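Local structure of hypothetical protein (Bacteroides ovatus, 4EPS) at residues G435-L440 with Y481-S486; M463-T468 with Y485-G490; L134-A139 with T156-L161. The protein is probably a component of the tip of a fimbrium, the kind of cell-surface filament that mediates adhesion and biofilm formation. All coordinates share one frame; numbering follows the deposited sequence.

Contact 1: G435-L440 with Y481-S486; sequences GELVAL and YIVTYS
A short helix laid against one face of the middle strand of a three-stranded antiparallel sheet defines this contact: helix 434-438 meets strand 479-485, and Leu437 and Val483 face each other at its centre, their CA atoms 6.7 Å apart. Both side chains leave the backbone toward the other segment. Leu437 presents its CB to Val483, 3.6 Å from CG2, while its CD1 lies 3.8 Å from the same methyl. Val483 spreads its two branches over the helix. CG2 packs chiefly on Leu437, whereas CG1, held anti to the backbone N (chi1 174°), touches both Leu437 CB and Val438 CG2, the latter 4.2 Å away and reached at about a right angle.

The polar element is the phenol of Tyr485. The ring starts to one side of the helix, and its far end swings in, so that Tyr485 OH donates to Leu437 O at 2.7 Å. This oxygen lies near the plane of the ring, at its edge. Seen from the acceptor, the hydroxyl stands above the carbonyl plane, 53° out of it, with a C=O...OH angle of 113°. Leu440 N approaches the same oxygen at 3.1 Å, so two donors grip one carbonyl from opposite faces. Around the hydroxyl the packing is apolar: Leu440 CD1 comes within 3.7 Å of Tyr485 OH, and Leu437 CB and CD2 are also close.

Strand 479-485 is flanked by strands 469-474 and 490-497, and both neighbours share in the contact, Leu437 touching Ser471 and Val438 touching Ala492. On the helix side, Glu436 and Leu440 both reach Phe507 of strand 502-509, which places helix 434-438 between two sheets.

Contact 2: M463-T468 with Y485-G490; sequences MDISAT and YSKTAG
This is a surface contact between two loops at one end of the three-stranded sheet: segment 463-468 leads into strand 469-474, and segment 485-490 is the turn joining strands 479-485 and 490-497. Ile465 and Tyr485 come closest in backbone, their CA atoms 5.8 Å apart, yet no direct hydrogen bond crosses the contact. Their carbonyl oxygens, Ile465 O and Tyr485 O, approach to 3.3 Å as two acceptors. Water 1 makes the polar link instead, accepting from Tyr485 N at 2.9 Å and placed to donate to the carbonyls of Ile465 and Ala467.

Ile465 carries most of the apolar contact. With CG1 anti to the backbone N (chi1 -161°) and chi2 extended, its long branch reaches across the second loop: CG1 lies 3.9 Å from Tyr485 CB, and CD1 ends 3.5 Å from Ser486 O and beside CG of Lys487. Selenomethionine Met463, its chain fully extended, approaches the outer part of Tyr485, the two side chains crossing at about a right angle. Its terminal CE sits 3.7 Å from Tyr485 CE2 and close to the hydroxyl, whose hydrogen bond goes to Leu437.

Each loop also carries its own bracing. A type I turn runs from Asp464 to Ala467; Asp464 OD1 accepts from Ser466 N at 3.0 Å, from above the carboxylate plane, and this bond closes an Asx turn. In the other loop, Ser486 OG accepts from Thr488 N and Ala489 N, an ST turn and ST motif together.

Helix 446-458 flanks the contact, with Leu447 touching Met463 and Tyr485, and Glu448 touching Ile465. Beyond Ala467 the chain runs beside strand 502-509, where Thr468 pairs in backbone with Thr503.

Contact 3: L134-A139 with T156-L161; sequences LMTSNA and THRMSL
Met135 and His157 face each other as a non-hydrogen-bonded antiparallel pair, their side chains lying side by side on the same face of the sheet. In the modelled conformer, CG of selenomethionine Met135 sits over the imidazole, 3.7 Å from the centroid of the His157 ring and 15° off its normal. The selenium follows over that face, and CE, brought round by the bend at chi3 (-128°), ends 3.5 Å from His157 CE1.

Next along, Thr136 and Thr156 form a hydrogen-bonded pair with both backbone bonds at 2.9 Å, N to O in each direction. Arg158 N continues the ladder to Leu134 O at 2.9 Å, almost straight at 172°, and water 2 joins that oxygen to Met159 N. The Arg158 side chain, bent at chi2 and chi3, passes alongside Leu134, with its CB 3.9 Å from Leu134 CD2. It then carries on toward Thr136, where, in the modelled conformer, NH1 donates to Thr136 OG1 at 2.9 Å, within the guanidinium plane.

Outer carboxylates position both flat groups. Asp133 is hydrogen-bonded to ND1 of His157 and Asp19 to NE2, which limits the ring's rotation, while Asp108 and Glu249 form salt bridges with the guanidinium.

The pair belongs to the hairpin of strands 135-145 and 148-174 in the fimbrillin-like region; strand 87-92 flanks the first, and helix 111-115 packs on Leu134 and Arg158.

In the fold
Contacts 1 and 2 are neighbours, their centres about 8 Å apart, and share Tyr485: contact 1 uses its hydroxyl, contact 2 its CB, ring carbon CE2 and the backbone. Both hold the three-stranded sheet, contact 1 as a buried helix-to-strand face and contact 2 as a surface meeting of loops; they also touch directly, Leu440 CD1 lying 3.6 Å from Met463 CE. Contact 3 lies across the centre of the elongated chain, its centre about 62 Å from that of contact 1. It too is buried, but backbone pairing dominates there, with an arginine and a histidine held by carboxylate partners, where contact 1 relies mainly on aliphatic packing and contact 2 has no direct hydrogen bond.

Contact 1: G435-L440 with Y481-S486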
ATOM      1  N   GLY A 435     -22.429  -1.632 -22.632  1.00 21.76           N
ATOM      2  CA  GLY A 435     -21.239  -2.396 -22.240  1.00 21.72           C
ATOM      3  C   GLY A 435     -20.840  -2.139 -20.803  1.00 23.24           C
ATOM      4  O   GLY A 435     -20.493  -3.066 -20.058  1.00 22.21           O
ATOM      5  N   GLU A 436     -20.889  -0.865 -20.389  1.00 19.74           N
ATOM      6  CA  GLU A 436     -20.563  -0.496 -19.011  1.00 18.77           C
ATOM      7  C   GLU A 436     -21.563  -1.142 -18.017  1.00 23.68           C
ATOM      8  O   GLU A 436     -21.155  -1.617 -16.949  1.00 23.15           O
ATOM      9  CB  GLU A 436     -20.566   1.026 -18.857  1.00 19.42           C
ATOM     10  CG  GLU A 436     -19.260   1.616 -19.368  1.00 24.10           C
ATOM     11  CD  GLU A 436     -19.348   3.105 -19.629  1.00 37.14           C
ATOM     12  OE1 GLU A 436     -20.191   3.515 -20.457  1.00 25.86           O
ATOM     13  OE2 GLU A 436     -18.578   3.861 -18.995  1.00 31.59           O
ATOM     14  N   LEU A 437     -22.864  -1.139 -18.361  1.00 20.18           N
ATOM     15  CA  LEU A 437     -23.891  -1.748 -17.493  1.00 20.09           C
ATOM     16  C   LEU A 437     -23.730  -3.248 -17.392  1.00 21.48           C
ATOM     17  O   LEU A 437     -23.834  -3.789 -16.295  1.00 21.04           O
ATOM     18  CB  LEU A 437     -25.311  -1.440 -17.996  1.00 20.10           C
ATOM     19  CG  LEU A 437     -25.786   0.004 -17.732  1.00 23.77           C
ATOM     20  CD1 LEU A 437     -26.964   0.348 -18.666  1.00 24.12           C
ATOM     21  CD2 LEU A 437     -26.120   0.221 -16.236  1.00 26.64           C
ATOM     22  N   VAL A 438     -23.470  -3.924 -18.512  1.00 21.23           N
ATOM     23  CA  VAL A 438     -23.320  -5.388 -18.503  1.00 21.88           C
ATOM     24  C   VAL A 438     -22.149  -5.803 -17.586  1.00 25.39           C
ATOM     25  O   VAL A 438     -22.277  -6.777 -16.829  1.00 24.09           O
ATOM     26  CB  VAL A 438     -23.178  -5.918 -19.953  1.00 25.40           C
ATOM     27  CG1 VAL A 438     -22.612  -7.348 -19.997  1.00 26.76           C
ATOM     28  CG2 VAL A 438     -24.534  -5.861 -20.654  1.00 24.57           C
ATOM     29  N   ALA A 439     -21.075  -4.997 -17.561  1.00 23.11           N
ATOM     30  CA  ALA A 439     -19.879  -5.284 -16.750  1.00 23.82           C
ATOM     31  C   ALA A 439     -20.099  -5.122 -15.231  1.00 28.48           C
ATOM     32  O   ALA A 439     -19.250  -5.567 -14.457  1.00 30.67           O
ATOM     33  CB  ALA A 439     -18.710  -4.417 -17.214  1.00 25.09           C
ATOM     34  N   LEU A 440     -21.218  -4.511 -14.788  1.00 22.69           N
ATOM     35  CA  LEU A 440     -21.552  -4.412 -13.362  1.00 21.76           C
ATOM     36  C   LEU A 440     -21.831  -5.787 -12.730  1.00 26.28           C
ATOM     37  O   LEU A 440     -21.748  -5.934 -11.513  1.00 26.91           O
ATOM     38  CB  LEU A 440     -22.783  -3.523 -13.144  1.00 21.11           C
ATOM     39  CG  LEU A 440     -22.591  -2.034 -13.510  1.00 24.82           C
ATOM     40  CD1 LEU A 440     -23.874  -1.269 -13.287  1.00 23.40           C
ATOM     41  CD2 LEU A 440     -21.495  -1.398 -12.645  1.00 27.18           C
ATOM     42  N   TYR A 481     -30.728   0.363 -26.359  1.00 21.36           N
ATOM     43  CA  TYR A 481     -30.402  -0.898 -25.702  1.00 20.38           C
ATOM     44  C   TYR A 481     -30.738  -0.724 -24.211  1.00 23.40           C
ATOM     45  O   TYR A 481     -30.467   0.348 -23.629  1.00 22.15           O
ATOM     46  CB  TYR A 481     -28.909  -1.236 -25.860  1.00 20.74           C
ATOM     47  CG  TYR A 481     -28.586  -1.873 -27.191  1.00 23.27           C
ATOM     48  CD1 TYR A 481     -28.543  -1.117 -28.358  1.00 23.65           C
ATOM     49  CD2 TYR A 481     -28.302  -3.234 -27.284  1.00 25.20           C
ATOM     50  CE1 TYR A 481     -28.226  -1.698 -29.586  1.00 24.16           C
ATOM     51  CE2 TYR A 481     -27.938  -3.818 -28.500  1.00 26.23           C
ATOM     52  CZ  TYR A 481     -27.935  -3.050 -29.653  1.00 29.01           C
ATOM     53  OH  TYR A 481     -27.622  -3.621 -30.858  1.00 27.34           O
ATOM     54  N   ILE A 482     -31.330  -1.753 -23.602  1.00 20.46           N
ATOM     55  CA  ILE A 482     -31.677  -1.755 -22.173  1.00 19.73           C
ATOM     56  C   ILE A 482     -31.030  -2.984 -21.558  1.00 24.93           C
ATOM     57  O   ILE A 482     -30.924  -4.029 -22.218  1.00 24.84           O
ATOM     58  CB  ILE A 482     -33.225  -1.712 -21.959  1.00 22.40           C
ATOM     59  CG1 ILE A 482     -33.966  -2.709 -22.940  1.00 24.11           C
ATOM     60  CG2 ILE A 482     -33.728  -0.243 -22.080  1.00 22.62           C
ATOM     61  CD1 ILE A 482     -35.518  -3.025 -22.603  1.00 24.83           C
ATOM     62  N   VAL A 483     -30.602  -2.862 -20.310  1.00 20.32           N
ATOM     63  CA  VAL A 483     -29.871  -3.930 -19.662  1.00 19.60           C
ATOM     64  C   VAL A 483     -30.699  -4.539 -18.535  1.00 23.20           C
ATOM     65  O   VAL A 483     -31.317  -3.830 -17.738  1.00 22.42           O
ATOM     66  CB  VAL A 483     -28.474  -3.426 -19.163  1.00 22.04           C
ATOM     67  CG1 VAL A 483     -27.740  -4.493 -18.345  1.00 21.89           C
ATOM     68  CG2 VAL A 483     -27.610  -3.003 -20.360  1.00 22.18           C
ATOM     69  N   THR A 484     -30.669  -5.865 -18.484  1.00 22.06           N
ATOM     70  CA  THR A 484     -31.301  -6.662 -17.438  1.00 21.42           C
ATOM     71  C   THR A 484     -30.247  -7.561 -16.854  1.00 23.84           C
ATOM     72  O   THR A 484     -29.183  -7.744 -17.453  1.00 23.07           O
ATOM     73  CB  THR A 484     -32.493  -7.458 -17.997  1.00 26.36           C
ATOM     74  OG1 THR A 484     -32.051  -8.239 -19.119  1.00 24.37           O
ATOM     75  CG2 THR A 484     -33.672  -6.546 -18.362  1.00 25.53           C
ATOM     76  N   TYR A 485     -30.533  -8.132 -15.693  1.00 20.86           N
ATOM     77  CA  TYR A 485     -29.566  -8.961 -15.000  1.00 20.11           C
ATOM     78  C   TYR A 485     -30.161 -10.242 -14.473  1.00 25.85           C
ATOM     79  O   TYR A 485     -31.303 -10.258 -14.042  1.00 23.88           O
ATOM     80  CB  TYR A 485     -29.039  -8.186 -13.769  1.00 20.15           C
ATOM     81  CG  TYR A 485     -28.291  -6.921 -14.115  1.00 20.82           C
ATOM     82  CD1 TYR A 485     -26.957  -6.964 -14.523  1.00 20.49           C
ATOM     83  CD2 TYR A 485     -28.923  -5.674 -14.056  1.00 21.86           C
ATOM     84  CE1 TYR A 485     -26.270  -5.796 -14.888  1.00 19.46           C
ATOM     85  CE2 TYR A 485     -28.239  -4.499 -14.386  1.00 21.29           C
ATOM     86  CZ  TYR A 485     -26.920  -4.569 -14.815  1.00 23.22           C
ATOM     87  OH  TYR A 485     -26.269  -3.408 -15.155  1.00 22.05           O
ATOM     88  N   SER A 486     -29.328 -11.259 -14.415  1.00 24.34           N
ATOM     89  CA  SER A 486     -29.569 -12.471 -13.649  1.00 26.18           C
ATOM     90  C   SER A 486     -28.563 -12.404 -12.483  1.00 31.21           C
ATOM     91  O   SER A 486     -27.803 -11.428 -12.390  1.00 28.44           O
ATOM     92  CB  SER A 486     -29.367 -13.709 -14.508  1.00 26.39           C
ATOM     93  OG  SER A 486     -27.985 -13.831 -14.801  1.00 29.83           O
TER

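Contact 2: M463-T468 with Y485-G490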
HETATM    1  N   MSE A 463     -29.592  -1.204  -6.204  1.00 24.06           N
HETATM    2  CA  MSE A 463     -29.795  -1.504  -7.605  1.00 23.97           C
HETATM    3  C   MSE A 463     -30.627  -2.794  -7.660  1.00 30.83           C
HETATM    4  O   MSE A 463     -30.121  -3.855  -7.307  1.00 33.41           O
HETATM    5  CB  MSE A 463     -28.419  -1.629  -8.261  1.00 25.79           C
HETATM    6  CG  MSE A 463     -28.472  -1.543  -9.720  1.00 31.77           C
HETATM    7 SE   MSE A 463     -26.664  -1.629 -10.417  0.75 36.71          SE
HETATM    8  CE  MSE A 463     -27.277  -1.668 -12.247  1.00 33.71           C
ATOM      9  N   ASP A 464     -31.931  -2.690  -7.991  1.00 26.47           N
ATOM     10  CA  ASP A 464     -32.801  -3.874  -8.052  1.00 25.95           C
ATOM     11  C   ASP A 464     -32.344  -4.761  -9.225  1.00 29.41           C
ATOM     12  O   ASP A 464     -32.335  -4.323 -10.385  1.00 27.97           O
ATOM     13  CB  ASP A 464     -34.269  -3.447  -8.165  1.00 28.94           C
ATOM     14  CG  ASP A 464     -35.324  -4.549  -8.258  1.00 39.96           C
ATOM     15  OD1 ASP A 464     -34.952  -5.746  -8.207  1.00 38.52           O
ATOM     16  OD2 ASP A 464     -36.520  -4.210  -8.405  1.00 48.30           O
ATOM     17  N   ILE A 465     -31.925  -5.997  -8.901  1.00 24.75           N
ATOM     18  CA  ILE A 465     -31.433  -6.971  -9.891  1.00 26.40           C
ATOM     19  C   ILE A 465     -32.533  -7.341 -10.922  1.00 29.08           C
ATOM     20  O   ILE A 465     -32.181  -7.784 -12.003  1.00 28.35           O
ATOM     21  CB  ILE A 465     -30.878  -8.241  -9.182  1.00 30.48           C
ATOM     22  CG1 ILE A 465     -29.945  -9.048 -10.103  1.00 30.51           C
ATOM     23  CG2 ILE A 465     -32.015  -9.110  -8.533  1.00 32.26           C
ATOM     24  CD1 ILE A 465     -29.216 -10.286  -9.454  1.00 34.63           C
ATOM     25  N   SER A 466     -33.833  -7.159 -10.584  1.00 26.51           N
ATOM     26  CA  SER A 466     -34.952  -7.507 -11.473  0.60 26.67           C
ATOM     27  C   SER A 466     -35.405  -6.306 -12.323  1.00 29.99           C
ATOM     28  O   SER A 466     -36.308  -6.447 -13.151  1.00 29.95           O
ATOM     29  CB  SER A 466     -36.132  -8.038 -10.655  0.60 30.42           C
ATOM     30  OG  SER A 466     -36.632  -7.047  -9.773  0.60 34.14           O
ATOM     31  N   ALA A 467     -34.795  -5.119 -12.121  1.00 23.28           N
ATOM     32  CA  ALA A 467     -35.172  -3.928 -12.886  1.00 21.38           C
ATOM     33  C   ALA A 467     -34.514  -3.922 -14.288  1.00 23.56           C
ATOM     34  O   ALA A 467     -33.631  -4.731 -14.580  1.00 23.59           O
ATOM     35  CB  ALA A 467     -34.777  -2.669 -12.124  1.00 22.18           C
ATOM     36  N   THR A 468     -34.966  -2.997 -15.141  1.00 22.84           N
ATOM     37  CA  THR A 468     -34.470  -2.823 -16.505  1.00 22.85           C
ATOM     38  C   THR A 468     -33.821  -1.463 -16.547  1.00 23.74           C
ATOM     39  O   THR A 468     -34.433  -0.497 -16.115  1.00 23.73           O
ATOM     40  CB  THR A 468     -35.603  -2.993 -17.520  1.00 27.21           C
ATOM     41  OG1 THR A 468     -36.110  -4.333 -17.394  1.00 26.50           O
ATOM     42  CG2 THR A 468     -35.107  -2.786 -18.965  1.00 23.97           C
ATOM     43  N   TYR A 485     -30.533  -8.132 -15.693  1.00 20.86           N
ATOM     44  CA  TYR A 485     -29.566  -8.961 -15.000  1.00 20.11           C
ATOM     45  C   TYR A 485     -30.161 -10.242 -14.473  1.00 25.85           C
ATOM     46  O   TYR A 485     -31.303 -10.258 -14.042  1.00 23.88           O
ATOM     47  CB  TYR A 485     -29.039  -8.186 -13.769  1.00 20.15           C
ATOM     48  CG  TYR A 485     -28.291  -6.921 -14.115  1.00 20.82           C
ATOM     49  CD1 TYR A 485     -26.957  -6.964 -14.523  1.00 20.49           C
ATOM     50  CD2 TYR A 485     -28.923  -5.674 -14.056  1.00 21.86           C
ATOM     51  CE1 TYR A 485     -26.270  -5.796 -14.888  1.00 19.46           C
ATOM     52  CE2 TYR A 485     -28.239  -4.499 -14.386  1.00 21.29           C
ATOM     53  CZ  TYR A 485     -26.920  -4.569 -14.815  1.00 23.22           C
ATOM     54  OH  TYR A 485     -26.269  -3.408 -15.155  1.00 22.05           O
ATOM     55  N   SER A 486     -29.328 -11.259 -14.415  1.00 24.34           N
ATOM     56  CA  SER A 486     -29.569 -12.471 -13.649  1.00 26.18           C
ATOM     57  C   SER A 486     -28.563 -12.404 -12.483  1.00 31.21           C
ATOM     58  O   SER A 486     -27.803 -11.428 -12.390  1.00 28.44           O
ATOM     59  CB  SER A 486     -29.367 -13.709 -14.508  1.00 26.39           C
ATOM     60  OG  SER A 486     -27.985 -13.831 -14.801  1.00 29.83           O
ATOM     61  N   LYS A 487     -28.475 -13.468 -11.658  1.00 28.41           N
ATOM     62  CA  LYS A 487     -27.492 -13.500 -10.578  1.00 28.58           C
ATOM     63  C   LYS A 487     -26.093 -13.786 -11.116  1.00 27.63           C
ATOM     64  O   LYS A 487     -25.123 -13.679 -10.365  1.00 26.91           O
ATOM     65  CB  LYS A 487     -27.898 -14.535  -9.512  1.00 33.03           C
ATOM     66  CG  LYS A 487     -29.090 -14.073  -8.684  1.00 45.36           C
ATOM     67  CD  LYS A 487     -29.484 -15.097  -7.634  1.00 61.41           C
ATOM     68  CE  LYS A 487     -30.692 -14.640  -6.852  1.00 79.68           C
ATOM     69  NZ  LYS A 487     -31.207 -15.703  -5.949  1.00 91.88           N
ATOM     70  N   THR A 488     -25.954 -14.103 -12.417  1.00 24.68           N
ATOM     71  CA  THR A 488     -24.644 -14.432 -12.980  1.00 24.30           C
ATOM     72  C   THR A 488     -24.217 -13.560 -14.171  1.00 28.42           C
ATOM     73  O   THR A 488     -23.060 -13.658 -14.579  1.00 27.95           O
ATOM     74  CB  THR A 488     -24.596 -15.937 -13.404  1.00 33.89           C
ATOM     75  OG1 THR A 488     -25.563 -16.170 -14.432  1.00 36.88           O
ATOM     76  CG2 THR A 488     -24.856 -16.890 -12.232  1.00 33.83           C
ATOM     77  N   ALA A 489     -25.125 -12.748 -14.763  1.00 26.61           N
ATOM     78  CA  ALA A 489     -24.718 -11.941 -15.919  1.00 26.53           C
ATOM     79  C   ALA A 489     -25.648 -10.785 -16.176  1.00 27.02           C
ATOM     80  O   ALA A 489     -26.811 -10.831 -15.818  1.00 25.78           O
ATOM     81  CB  ALA A 489     -24.671 -12.810 -17.186  1.00 28.63           C
ATOM     82  N   GLY A 490     -25.130  -9.788 -16.870  1.00 23.62           N
ATOM     83  CA  GLY A 490     -25.927  -8.692 -17.403  1.00 22.42           C
ATOM     84  C   GLY A 490     -26.225  -9.052 -18.858  1.00 24.44           C
ATOM     85  O   GLY A 490     -25.453  -9.772 -19.517  1.00 23.66           O
TER
HETATM   86  O   HOH W   1     -33.036  -7.315 -14.522  1.00 22.97           O

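Contact 3: L134-A139 with T156-L161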
ATOM      1  N   LEU A 134      -1.891  47.174  -9.503  1.00 24.52           N
ATOM      2  CA  LEU A 134      -1.092  48.375  -9.733  1.00 23.19           C
ATOM      3  C   LEU A 134       0.403  48.133  -9.445  1.00 25.56           C
ATOM      4  O   LEU A 134       0.778  47.644  -8.373  1.00 25.85           O
ATOM      5  CB  LEU A 134      -1.633  49.539  -8.871  1.00 23.24           C
ATOM      6  CG  LEU A 134      -0.829  50.852  -8.926  1.00 27.01           C
ATOM      7  CD1 LEU A 134      -0.898  51.503 -10.319  1.00 26.71           C
ATOM      8  CD2 LEU A 134      -1.355  51.860  -7.886  1.00 28.04           C
HETATM    9  N   MSE A 135       1.245  48.498 -10.428  1.00 20.80           N
HETATM   10  CA  MSE A 135       2.707  48.371 -10.356  0.50 19.96           C
HETATM   11  C   MSE A 135       3.355  49.637 -10.825  1.00 24.27           C
HETATM   12  O   MSE A 135       2.925  50.204 -11.833  1.00 26.00           O
HETATM   13  CB  MSE A 135       3.210  47.218 -11.235  0.50 21.42           C
HETATM   14  CG  MSE A 135       2.766  45.860 -10.795  0.50 26.70           C
HETATM   15 SE   MSE A 135       3.493  44.632 -12.114  0.38 32.95          SE
HETATM   16  CE  MSE A 135       1.870  43.731 -12.527  0.50 29.73           C
ATOM     17  N   THR A 136       4.393  50.099 -10.123  1.00 21.35           N
ATOM     18  CA  THR A 136       5.060  51.342 -10.522  1.00 22.40           C
ATOM     19  C   THR A 136       6.573  51.228 -10.450  1.00 25.27           C
ATOM     20  O   THR A 136       7.100  50.402  -9.708  1.00 24.68           O
ATOM     21  CB  THR A 136       4.615  52.496  -9.583  1.00 30.47           C
ATOM     22  OG1 THR A 136       5.003  52.165  -8.239  1.00 28.48           O
ATOM     23  CG2 THR A 136       3.097  52.792  -9.661  1.00 27.70           C
ATOM     24  N   SER A 137       7.258  52.123 -11.151  1.00 24.75           N
ATOM     25  CA  SER A 137       8.716  52.245 -11.097  1.00 24.91           C
ATOM     26  C   SER A 137       9.113  53.494 -10.324  1.00 30.71           C
ATOM     27  O   SER A 137       8.311  54.421 -10.161  1.00 30.52           O
ATOM     28  CB  SER A 137       9.302  52.320 -12.513  1.00 25.11           C
ATOM     29  OG  SER A 137       9.287  53.657 -12.998  1.00 27.32           O
ATOM     30  N   ASN A 138      10.381  53.566  -9.941  1.00 28.87           N
ATOM     31  CA  ASN A 138      10.957  54.794  -9.404  1.00 29.30           C
ATOM     32  C   ASN A 138      11.677  55.464 -10.586  1.00 29.57           C
ATOM     33  O   ASN A 138      11.515  54.985 -11.712  1.00 29.16           O
ATOM     34  CB  ASN A 138      11.858  54.510  -8.203  1.00 33.01           C
ATOM     35  CG  ASN A 138      11.044  54.238  -6.962  1.00 52.29           C
ATOM     36  OD1 ASN A 138      10.043  54.903  -6.667  1.00 50.15           O
ATOM     37  ND2 ASN A 138      11.424  53.231  -6.233  1.00 46.55           N
ATOM     38  N   ALA A 139      12.378  56.583 -10.363  1.00 26.35           N
ATOM     39  CA  ALA A 139      13.107  57.341 -11.386  1.00 26.91           C
ATOM     40  C   ALA A 139      14.157  56.438 -12.056  1.00 29.99           C
ATOM     41  O   ALA A 139      14.998  55.851 -11.372  1.00 29.08           O
ATOM     42  CB  ALA A 139      13.772  58.564 -10.756  1.00 27.55           C
ATOM     43  N   THR A 156       7.333  47.599  -9.056  1.00 25.02           N
ATOM     44  CA  THR A 156       6.992  47.005  -7.764  0.60 24.77           C
ATOM     45  C   THR A 156       5.455  47.097  -7.608  1.00 28.22           C
ATOM     46  O   THR A 156       4.859  48.086  -8.028  1.00 26.96           O
ATOM     47  CB  THR A 156       7.800  47.699  -6.647  0.60 36.71           C
ATOM     48  OG1 THR A 156       9.185  47.678  -7.003  0.60 41.58           O
ATOM     49  CG2 THR A 156       7.644  47.034  -5.296  0.60 34.22           C
ATOM     50  N   HIS A 157       4.840  46.077  -7.015  1.00 24.48           N
ATOM     51  CA  HIS A 157       3.392  46.016  -6.778  1.00 23.54           C
ATOM     52  C   HIS A 157       3.048  46.940  -5.619  1.00 26.65           C
ATOM     53  O   HIS A 157       3.721  46.903  -4.566  1.00 25.36           O
ATOM     54  CB  HIS A 157       2.955  44.569  -6.491  1.00 23.69           C
ATOM     55  CG  HIS A 157       3.127  43.646  -7.657  1.00 25.85           C
ATOM     56  ND1 HIS A 157       2.052  43.270  -8.437  1.00 27.00           N
ATOM     57  CD2 HIS A 157       4.249  43.065  -8.148  1.00 26.76           C
ATOM     58  CE1 HIS A 157       2.536  42.429  -9.343  1.00 25.98           C
ATOM     59  NE2 HIS A 157       3.858  42.285  -9.217  1.00 26.32           N
ATOM     60  N   ARG A 158       2.013  47.780  -5.807  1.00 24.25           N
ATOM     61  CA  ARG A 158       1.617  48.746  -4.786  0.60 24.10           C
ATOM     62  C   ARG A 158       0.579  48.176  -3.808  1.00 28.11           C
ATOM     63  O   ARG A 158       0.422  48.708  -2.715  1.00 27.44           O
ATOM     64  CB  ARG A 158       1.095  50.026  -5.450  0.60 25.18           C
ATOM     65  CG  ARG A 158       2.165  50.741  -6.293  0.60 30.48           C
ATOM     66  CD  ARG A 158       3.422  51.080  -5.504  0.60 37.19           C
ATOM     67  NE  ARG A 158       3.182  52.182  -4.578  0.60 39.40           N
ATOM     68  CZ  ARG A 158       3.542  53.442  -4.801  0.60 48.70           C
ATOM     69  NH1 ARG A 158       4.191  53.767  -5.911  0.60 33.04           N
ATOM     70  NH2 ARG A 158       3.263  54.385  -3.913  0.60 34.47           N
HETATM   71  N   MSE A 159      -0.126  47.107  -4.194  1.00 23.36           N
HETATM   72  CA  MSE A 159      -1.121  46.511  -3.309  1.00 22.38           C
HETATM   73  C   MSE A 159      -0.470  45.410  -2.478  1.00 25.80           C
HETATM   74  O   MSE A 159       0.704  45.079  -2.684  1.00 25.23           O
HETATM   75  CB  MSE A 159      -2.306  45.923  -4.145  1.00 23.57           C
HETATM   76  CG  MSE A 159      -3.071  46.991  -4.953  1.00 28.35           C
HETATM   77 SE   MSE A 159      -3.838  48.387  -3.792  0.75 33.96          SE
HETATM   78  CE  MSE A 159      -2.649  49.907  -4.261  1.00 30.14           C
ATOM     79  N   SER A 160      -1.244  44.821  -1.561  1.00 23.51           N
ATOM     80  CA  SER A 160      -0.788  43.678  -0.777  1.00 22.39           C
ATOM     81  C   SER A 160      -1.530  42.468  -1.306  1.00 25.46           C
ATOM     82  O   SER A 160      -2.479  42.634  -2.075  1.00 24.39           O
ATOM     83  CB  SER A 160      -1.033  43.912   0.714  1.00 29.28           C
ATOM     84  OG  SER A 160      -0.316  42.930   1.447  1.00 35.19           O
ATOM     85  N   LEU A 161      -1.110  41.263  -0.931  1.00 21.41           N
ATOM     86  CA  LEU A 161      -1.744  40.065  -1.478  1.00 21.28           C
ATOM     87  C   LEU A 161      -2.075  39.028  -0.417  1.00 27.12           C
ATOM     88  O   LEU A 161      -1.212  38.642   0.374  1.00 27.31           O
ATOM     89  CB  LEU A 161      -0.809  39.445  -2.537  1.00 20.77           C
ATOM     90  CG  LEU A 161      -1.337  38.196  -3.280  1.00 24.58           C
ATOM     91  CD1 LEU A 161      -2.553  38.569  -4.186  1.00 23.56           C
ATOM     92  CD2 LEU A 161      -0.240  37.564  -4.079  1.00 25.59           C
TER
HETATM   93  O   HOH W   2      -0.369  45.742  -6.865  1.00 23.19           O
HETATM   94  O   HOH W   3       9.723  50.408  -8.005  1.00 61.56           O